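Local coordinates for mannosyl-glycoprotein endo-beta-N-acetylglucosamidase-like domain-containing protein (PDB 4KT3) that acts as a type VI secretion effector, a peptidoglycan-attacking glycoside hydrolase, and is captured here in complex with its immunity protein, at residues N83-H88 with Q115-S120; A89-Q94 with A109-F114. All blocks are in the same frame, centred on the assembly; numbering follows the deposited sequence.

Contact 1 of 2, residues N83-H88 with Q115-S120; sequences NYFSMH and QKSAQS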
ATOM      1  N   ASN A  83      -7.841  -6.516  -9.924  1.00 12.21           N
ATOM      2  CA  ASN A  83      -8.221  -7.110  -8.649  1.00 11.48           C
ATOM      3  C   ASN A  83      -7.828  -6.148  -7.544  1.00 11.58           C
ATOM      4  O   ASN A  83      -6.725  -6.245  -6.988  1.00 12.46           O
ATOM      5  CB  ASN A  83      -7.557  -8.476  -8.495  1.00 12.18           C
ATOM      6  CG  ASN A  83      -7.953  -9.202  -7.217  1.00 10.59           C
ATOM      7  OD1 ASN A  83      -8.614  -8.657  -6.329  1.00 11.72           O
ATOM      8  ND2 ASN A  83      -7.510 -10.455  -7.107  1.00 12.92           N
ATOM      9  N   TYR A  84      -8.733  -5.217  -7.243  1.00 10.75           N
ATOM     10  CA  TYR A  84      -8.435  -4.123  -6.311  1.00 11.69           C
ATOM     11  C   TYR A  84      -8.639  -4.512  -4.847  1.00 11.23           C
ATOM     12  O   TYR A  84      -8.428  -3.697  -3.960  1.00 10.08           O
ATOM     13  CB  TYR A  84      -9.222  -2.863  -6.677  1.00 11.23           C
ATOM     14  CG  TYR A  84      -8.714  -2.172  -7.910  1.00 11.16           C
ATOM     15  CD1 TYR A  84      -9.048  -2.630  -9.176  1.00 11.52           C
ATOM     16  CD2 TYR A  84      -7.909  -1.045  -7.815  1.00 10.14           C
ATOM     17  CE1 TYR A  84      -8.577  -1.993 -10.317  1.00 12.67           C
ATOM     18  CE2 TYR A  84      -7.440  -0.413  -8.941  1.00 10.90           C
ATOM     19  CZ  TYR A  84      -7.772  -0.894 -10.189  1.00 12.16           C
ATOM     20  OH  TYR A  84      -7.291  -0.258 -11.320  1.00 16.55           O
ATOM     21  N   PHE A  85      -9.009  -5.767  -4.595  1.00 11.25           N
ATOM     22  CA  PHE A  85      -9.182  -6.257  -3.226  1.00  9.59           C
ATOM     23  C   PHE A  85      -8.254  -7.429  -2.943  1.00 11.83           C
ATOM     24  O   PHE A  85      -8.379  -8.103  -1.913  1.00 13.86           O
ATOM     25  CB  PHE A  85     -10.667  -6.591  -2.988  1.00 11.86           C
ATOM     26  CG  PHE A  85     -11.526  -5.361  -2.973  1.00 10.71           C
ATOM     27  CD1 PHE A  85     -11.964  -4.796  -4.162  1.00 11.18           C
ATOM     28  CD2 PHE A  85     -11.830  -4.718  -1.781  1.00 11.76           C
ATOM     29  CE1 PHE A  85     -12.686  -3.632  -4.164  1.00 12.74           C
ATOM     30  CE2 PHE A  85     -12.578  -3.550  -1.783  1.00 11.64           C
ATOM     31  CZ  PHE A  85     -13.000  -3.009  -2.980  1.00 12.34           C
ATOM     32  N   SER A  86      -7.299  -7.630  -3.859  1.00 11.43           N
ATOM     33  CA  SER A  86      -6.335  -8.730  -3.802  1.00 13.12           C
ATOM     34  C   SER A  86      -6.969 -10.048  -3.356  1.00 12.51           C
ATOM     35  O   SER A  86      -6.429 -10.763  -2.504  1.00 13.55           O
ATOM     36  CB  SER A  86      -5.140  -8.368  -2.909  1.00 12.79           C
ATOM     37  OG  SER A  86      -4.478  -7.226  -3.423  1.00 12.58           O
HETATM   38  N   MSE A  87      -8.107 -10.363  -3.963  1.00 11.53           N
HETATM   39  CA  MSE A  87      -8.838 -11.585  -3.677  1.00 12.12           C
HETATM   40  C   MSE A  87      -8.069 -12.791  -4.157  1.00 11.40           C
HETATM   41  O   MSE A  87      -7.654 -12.846  -5.309  1.00 13.21           O
HETATM   42  CB  MSE A  87     -10.176 -11.582  -4.421  1.00 17.03           C
HETATM   43  CG  MSE A  87     -11.052 -10.392  -4.123  1.00 17.97           C
HETATM   44 SE   MSE A  87     -11.989 -10.553  -2.434  0.74 13.73          SE
HETATM   45  CE  MSE A  87     -13.257 -11.940  -2.916  1.00 15.30           C
ATOM     46  N   HIS A  88      -7.925 -13.763  -3.264  1.00 13.78           N
ATOM     47  CA  HIS A  88      -7.429 -15.071  -3.628  1.00 12.71           C
ATOM     48  C   HIS A  88      -8.422 -15.756  -4.567  1.00 16.97           C
ATOM     49  O   HIS A  88      -9.645 -15.606  -4.435  1.00 15.47           O
ATOM     50  CB  HIS A  88      -7.231 -15.933  -2.373  1.00 15.35           C
ATOM     51  CG  HIS A  88      -6.102 -15.486  -1.495  1.00 14.65           C
ATOM     52  ND1 HIS A  88      -5.840 -16.060  -0.269  1.00 15.17           N
ATOM     53  CD2 HIS A  88      -5.172 -14.519  -1.664  1.00 12.97           C
ATOM     54  CE1 HIS A  88      -4.787 -15.472   0.275  1.00 18.92           C
ATOM     55  NE2 HIS A  88      -4.371 -14.525  -0.547  1.00 14.86           N
ATOM     56  N   GLN A 115     -14.988  -2.500 -10.499  1.00 12.16           N
ATOM     57  CA  GLN A 115     -16.346  -2.711 -10.034  1.00 12.86           C
ATOM     58  C   GLN A 115     -16.600  -4.197  -9.779  1.00 10.79           C
ATOM     59  O   GLN A 115     -17.177  -4.570  -8.742  1.00 11.63           O
ATOM     60  CB  GLN A 115     -17.351  -2.180 -11.061  1.00 15.69           C
ATOM     61  N   LYS A 116     -16.192  -5.050 -10.715  1.00  9.99           N
ATOM     62  CA  LYS A 116     -16.380  -6.490 -10.541  1.00 11.82           C
ATOM     63  C   LYS A 116     -15.583  -7.008  -9.351  1.00 10.27           C
ATOM     64  O   LYS A 116     -16.067  -7.869  -8.631  1.00 11.06           O
ATOM     65  CB  LYS A 116     -16.002  -7.267 -11.798  1.00 12.09           C
ATOM     66  CG  LYS A 116     -16.978  -7.096 -12.932  1.00 13.66           C
ATOM     67  CD  LYS A 116     -18.229  -7.904 -12.735  1.00 17.09           C
ATOM     68  CE  LYS A 116     -19.150  -7.702 -13.938  1.00 28.27           C
ATOM     69  NZ  LYS A 116     -20.206  -8.722 -14.043  1.00 30.03           N
ATOM     70  N   SER A 117     -14.383  -6.483  -9.126  1.00 10.32           N
ATOM     71  CA  SER A 117     -13.599  -6.945  -7.982  1.00 10.93           C
ATOM     72  C   SER A 117     -14.293  -6.554  -6.674  1.00 10.62           C
ATOM     73  O   SER A 117     -14.258  -7.331  -5.695  1.00 11.20           O
ATOM     74  CB  SER A 117     -12.126  -6.478  -8.046  1.00 10.48           C
ATOM     75  OG  SER A 117     -11.927  -5.123  -7.665  1.00 11.60           O
ATOM     76  N   ALA A 118     -14.936  -5.381  -6.668  1.00  9.29           N
ATOM     77  CA  ALA A 118     -15.666  -4.913  -5.493  1.00 10.20           C
ATOM     78  C   ALA A 118     -16.915  -5.774  -5.267  1.00 10.58           C
ATOM     79  O   ALA A 118     -17.254  -6.113  -4.128  1.00 12.26           O
ATOM     80  CB  ALA A 118     -16.044  -3.433  -5.640  1.00 11.26           C
ATOM     81  N   GLN A 119     -17.610  -6.111  -6.349  1.00  9.89           N
ATOM     82  CA  GLN A 119     -18.773  -6.993  -6.263  1.00 11.10           C
ATOM     83  C   GLN A 119     -18.374  -8.399  -5.777  1.00 10.69           C
ATOM     84  O   GLN A 119     -19.142  -9.076  -5.084  1.00 13.36           O
ATOM     85  CB  GLN A 119     -19.480  -7.048  -7.629  1.00 12.89           C
ATOM     86  CG  GLN A 119     -20.117  -5.713  -8.021  1.00 16.84           C
ATOM     87  CD  GLN A 119     -20.681  -5.690  -9.419  1.00 25.01           C
ATOM     88  OE1 GLN A 119     -20.240  -6.402 -10.309  1.00 26.88           O
ATOM     89  NE2 GLN A 119     -21.685  -4.850  -9.612  1.00 32.69           N
ATOM     90  N   SER A 120     -17.172  -8.824  -6.146  1.00 10.25           N
ATOM     91  CA  SER A 120     -16.650 -10.108  -5.711  1.00 12.09           C
ATOM     92  C   SER A 120     -16.427 -10.089  -4.204  1.00  9.56           C
ATOM     93  O   SER A 120     -16.848 -11.019  -3.481  1.00 11.74           O
ATOM     94  CB  SER A 120     -15.346 -10.402  -6.436  1.00  9.82           C
ATOM     95  OG  SER A 120     -14.876 -11.696  -6.113  1.00 10.66           O
TER
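Ser117, on a buried face of helix 114-129, meets the type I beta turn Asn83-Ser86 in this glucosaminidase domain of the lysozyme clan. Ser117 OG accepts the backbone N-H of Tyr84 (N to OG 3.2 Å, 154° at the hydrogen) while donating to the carbonyl O of Phe114. Swung between its own backbone N and carbonyl carbon (chi1 78°), this short hydroxyl can serve its own helix and the turn at once, a role suited to serine.

Phe85 supplies the apolar half. Its CB heads toward the helix; chi1 of -68° leaves CG opposite the carbonyl carbon, and from there the ring presents its CD1 and CE1 to the helix. Phe85 CD1 lies 3.5 Å from Ser117 OG, which sits at the ring edge, near its plane. Phe85 CE1 comes 3.5 Å from Ala118 CA, and Phe85 CZ, at the tip, is 4.1 Å from Ala118 CB. Alanine is small enough to let the ring approach the helix backbone. Leu62, Leu65 and Ala66 of helix 59-70 also pack on the ring.

Asn83 shapes the loop from within. Asn83 OD1 accepts the N-H of Met87 at 3.0 Å and, weakly, that of Phe85; ND2 donates to Met87 O on an in-plane lone pair and also reaches the carbonyl O of Ala109. A primary amide suits this place because it can donate and accept together. Met87, modelled as selenomethionine, bends at chi2 and chi3 and brings its terminal CE to 3.6 Å from Ser120 OG, a hydroxyl hydrogen-bonded to Pro92 O.

Contact 2 of 2, residues A89-Q94 with A109-F114; sequences APAPLQ and AKFDSF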
ATOM      1  N   ALA A  89      -7.885 -16.504  -5.522  1.00 16.98           N
ATOM      2  CA  ALA A  89      -8.705 -17.334  -6.390  1.00 16.14           C
ATOM      3  C   ALA A  89      -8.971 -18.677  -5.710  1.00 15.49           C
ATOM      4  O   ALA A  89      -8.098 -19.208  -5.003  1.00 19.20           O
ATOM      5  CB  ALA A  89      -8.009 -17.551  -7.710  1.00 15.73           C
ATOM      6  N   PRO A  90     -10.160 -19.254  -5.932  1.00 15.29           N
ATOM      7  CA  PRO A  90     -11.229 -18.720  -6.778  1.00 12.89           C
ATOM      8  C   PRO A  90     -12.107 -17.719  -6.046  1.00 12.15           C
ATOM      9  O   PRO A  90     -12.337 -17.867  -4.846  1.00 15.01           O
ATOM     10  CB  PRO A  90     -12.038 -19.963  -7.152  1.00 14.65           C
ATOM     11  CG  PRO A  90     -11.855 -20.901  -5.971  1.00 15.30           C
ATOM     12  CD  PRO A  90     -10.463 -20.613  -5.435  1.00 15.44           C
ATOM     13  N   ALA A  91     -12.588 -16.714  -6.778  1.00 12.46           N
ATOM     14  CA  ALA A  91     -13.473 -15.704  -6.222  1.00 10.91           C
ATOM     15  C   ALA A  91     -14.669 -15.560  -7.154  1.00 11.26           C
ATOM     16  O   ALA A  91     -14.537 -15.763  -8.360  1.00 11.82           O
ATOM     17  CB  ALA A  91     -12.749 -14.385  -6.093  1.00 12.62           C
ATOM     18  N   PRO A  92     -15.848 -15.234  -6.600  1.00 11.52           N
ATOM     19  CA  PRO A  92     -17.000 -15.001  -7.473  1.00 11.89           C
ATOM     20  C   PRO A  92     -16.692 -13.920  -8.497  1.00 11.88           C
ATOM     21  O   PRO A  92     -15.991 -12.940  -8.191  1.00 12.04           O
ATOM     22  CB  PRO A  92     -18.093 -14.533  -6.509  1.00 12.66           C
ATOM     23  CG  PRO A  92     -17.667 -15.006  -5.162  1.00 14.37           C
ATOM     24  CD  PRO A  92     -16.168 -15.015  -5.179  1.00 14.51           C
ATOM     25  N   LEU A  93     -17.223 -14.112  -9.701  1.00 10.96           N
ATOM     26  CA  LEU A  93     -17.100 -13.161 -10.813  1.00  9.57           C
ATOM     27  C   LEU A  93     -15.720 -13.130 -11.460  1.00 11.65           C
ATOM     28  O   LEU A  93     -15.498 -12.363 -12.396  1.00 12.75           O
ATOM     29  CB  LEU A  93     -17.536 -11.737 -10.414  1.00 12.14           C
ATOM     30  CG  LEU A  93     -18.956 -11.554  -9.878  1.00 12.56           C
ATOM     31  CD1 LEU A  93     -19.095 -10.222  -9.143  1.00 15.64           C
ATOM     32  CD2 LEU A  93     -19.974 -11.663 -11.023  1.00 13.77           C
ATOM     33  N   GLN A  94     -14.786 -13.958 -11.008  1.00 10.96           N
ATOM     34  CA  GLN A  94     -13.461 -13.917 -11.637  1.00 10.76           C
ATOM     35  C   GLN A  94     -13.523 -14.378 -13.101  1.00 12.60           C
ATOM     36  O   GLN A  94     -14.374 -15.206 -13.483  1.00 13.38           O
ATOM     37  CB  GLN A  94     -12.437 -14.752 -10.862  1.00 12.90           C
ATOM     38  CG  GLN A  94     -12.542 -16.262 -11.067  1.00 12.60           C
ATOM     39  CD  GLN A  94     -11.455 -17.003 -10.327  1.00 12.53           C
ATOM     40  OE1 GLN A  94     -11.109 -16.648  -9.201  1.00 13.65           O
ATOM     41  NE2 GLN A  94     -10.901 -18.037 -10.958  1.00 15.27           N
ATOM     42  N   ALA A 109      -7.210 -13.816  -8.099  1.00 13.66           N
ATOM     43  CA  ALA A 109      -8.237 -13.710  -9.124  1.00 13.32           C
ATOM     44  C   ALA A 109      -7.960 -12.581 -10.111  1.00 12.24           C
ATOM     45  O   ALA A 109      -7.310 -11.588  -9.780  1.00 12.98           O
ATOM     46  CB  ALA A 109      -9.573 -13.481  -8.467  1.00 12.80           C
ATOM     47  N   LYS A 110      -8.492 -12.747 -11.322  1.00 12.48           N
ATOM     48  CA  LYS A 110      -8.542 -11.680 -12.320  1.00 11.48           C
ATOM     49  C   LYS A 110     -10.007 -11.298 -12.511  1.00 12.42           C
ATOM     50  O   LYS A 110     -10.880 -12.165 -12.456  1.00 11.91           O
ATOM     51  CB  LYS A 110      -7.997 -12.167 -13.664  1.00 15.70           C
ATOM     52  CG  LYS A 110      -6.631 -12.791 -13.625  0.67 17.83           C
ATOM     53  CD  LYS A 110      -6.187 -13.190 -15.029  0.86 23.15           C
ATOM     54  CE  LYS A 110      -4.755 -13.701 -15.033  0.79 27.56           C
ATOM     55  NZ  LYS A 110      -4.231 -13.899 -16.415  1.00 34.83           N
ATOM     56  N   PHE A 111     -10.259 -10.010 -12.737  1.00 11.31           N
ATOM     57  CA  PHE A 111     -11.604  -9.489 -12.979  1.00 12.64           C
ATOM     58  C   PHE A 111     -11.680  -8.601 -14.220  1.00 12.80           C
ATOM     59  O   PHE A 111     -10.656  -8.165 -14.758  1.00 14.02           O
ATOM     60  CB  PHE A 111     -12.086  -8.686 -11.770  1.00 10.08           C
ATOM     61  CG  PHE A 111     -12.160  -9.485 -10.513  1.00 11.04           C
ATOM     62  CD1 PHE A 111     -13.250 -10.302 -10.271  1.00 11.53           C
ATOM     63  CD2 PHE A 111     -11.134  -9.445  -9.583  1.00 10.50           C
ATOM     64  CE1 PHE A 111     -13.314 -11.057  -9.135  1.00 10.83           C
ATOM     65  CE2 PHE A 111     -11.202 -10.192  -8.438  1.00 10.68           C
ATOM     66  CZ  PHE A 111     -12.290 -11.009  -8.212  1.00 11.13           C
ATOM     67  N   ASP A 112     -12.906  -8.294 -14.642  1.00 13.24           N
ATOM     68  CA  ASP A 112     -13.128  -7.385 -15.771  1.00 12.08           C
ATOM     69  C   ASP A 112     -12.882  -5.919 -15.426  1.00 13.85           C
ATOM     70  O   ASP A 112     -12.618  -5.102 -16.320  1.00 15.45           O
ATOM     71  CB  ASP A 112     -14.561  -7.521 -16.287  1.00 14.79           C
ATOM     72  CG  ASP A 112     -14.752  -8.693 -17.228  1.00 22.10           C
ATOM     73  OD1 ASP A 112     -13.850  -8.997 -18.030  1.00 20.49           O
ATOM     74  OD2 ASP A 112     -15.844  -9.300 -17.174  1.00 34.79           O
ATOM     75  N   SER A 113     -12.974  -5.577 -14.145  1.00 11.94           N
ATOM     76  CA  SER A 113     -12.951  -4.175 -13.732  1.00 10.84           C
ATOM     77  C   SER A 113     -12.867  -4.047 -12.220  1.00 11.57           C
ATOM     78  O   SER A 113     -13.131  -5.003 -11.499  1.00 10.88           O
ATOM     79  CB  SER A 113     -14.232  -3.495 -14.182  1.00 11.63           C
ATOM     80  OG  SER A 113     -15.352  -4.068 -13.523  1.00 13.27           O
ATOM     81  N   PHE A 114     -12.519  -2.851 -11.759  1.00 12.40           N
ATOM     82  CA  PHE A 114     -12.568  -2.497 -10.343  1.00 11.96           C
ATOM     83  C   PHE A 114     -13.934  -2.895  -9.788  1.00  9.75           C
ATOM     84  O   PHE A 114     -14.030  -3.556  -8.747  1.00 11.00           O
ATOM     85  CB  PHE A 114     -12.345  -0.981 -10.165  1.00 10.22           C
ATOM     86  CG  PHE A 114     -12.441  -0.516  -8.743  1.00 10.23           C
ATOM     87  CD1 PHE A 114     -13.669  -0.414  -8.115  1.00 12.24           C
ATOM     88  CD2 PHE A 114     -11.309  -0.151  -8.046  1.00 13.48           C
ATOM     89  CE1 PHE A 114     -13.766   0.011  -6.789  1.00 13.36           C
ATOM     90  CE2 PHE A 114     -11.392   0.266  -6.720  1.00 12.85           C
ATOM     91  CZ  PHE A 114     -12.622   0.344  -6.086  1.00 11.41           C
TER
HETATM   92  O   HOH W   1     -15.072  -9.897 -13.658  1.00 13.05           O
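Phe111 lies against the type II beta turn Ala91-Gln94, which wraps part of its ring edge. Phe111 CE1 points at the carbonyl O of Pro92, 3.4 Å away and in the ring plane; Phe111 CZ meets Ala91 CB at 4.0 Å. Alongside, Ala109 CB packs on Gln94 OE1 (3.6 Å), and Gln94 CA makes a C-H...O contact with Lys110 O (3.2 Å). A water completes the first shell, donating to Leu93 O and accepting from Asp112 N.

Behind these contacts stands the turn itself. Gln94 N donates to Ala91 O (3.2 Å), and Pro92 and Leu93 fill its middle positions; proline's fixed phi suits the first, while Leu93 takes the positive phi (74°) required at the second. Chi1 of 77° directs the Gln94 side chain, extended beyond CG, toward the start of the turn, where Gln94 OE1 accepts Ala91 N at 2.8 Å, from above its carbonyl plane. In the second segment, the backbone of Lys110 is hydrogen-bonded to Ile95 and Gly96, which follow the turn in the chain.

The turn thus makes hydrogen bonds of its own, the strand turns to partners outside the two segments, and a water bridges them; the direct meeting is of methyl, aromatic and C-H groups, some against oxygens.

The centres of the two contacts lie about 6 Å apart, on the same side of the chain's centre. Their segments come in the order 83-88, 89-94, 109-114, 115-120, so contact 2 falls within the span that contact 1 brackets. Strand 108-110, antiparallel to strand 96-98, leads through a short loop into helix 114-129, linking the second halves of both. They also touch directly: Tyr84 packs on Phe114, and Ser120 OG lies against Phe111 CZ. Together they hold the 83-94 loop beside strand 108-110 and against the start of helix 114-129. Ser86 and His88, in the same loop, bond to the putative lipoprotein chain, presumably the immunity partner, which contact 2 does not touch.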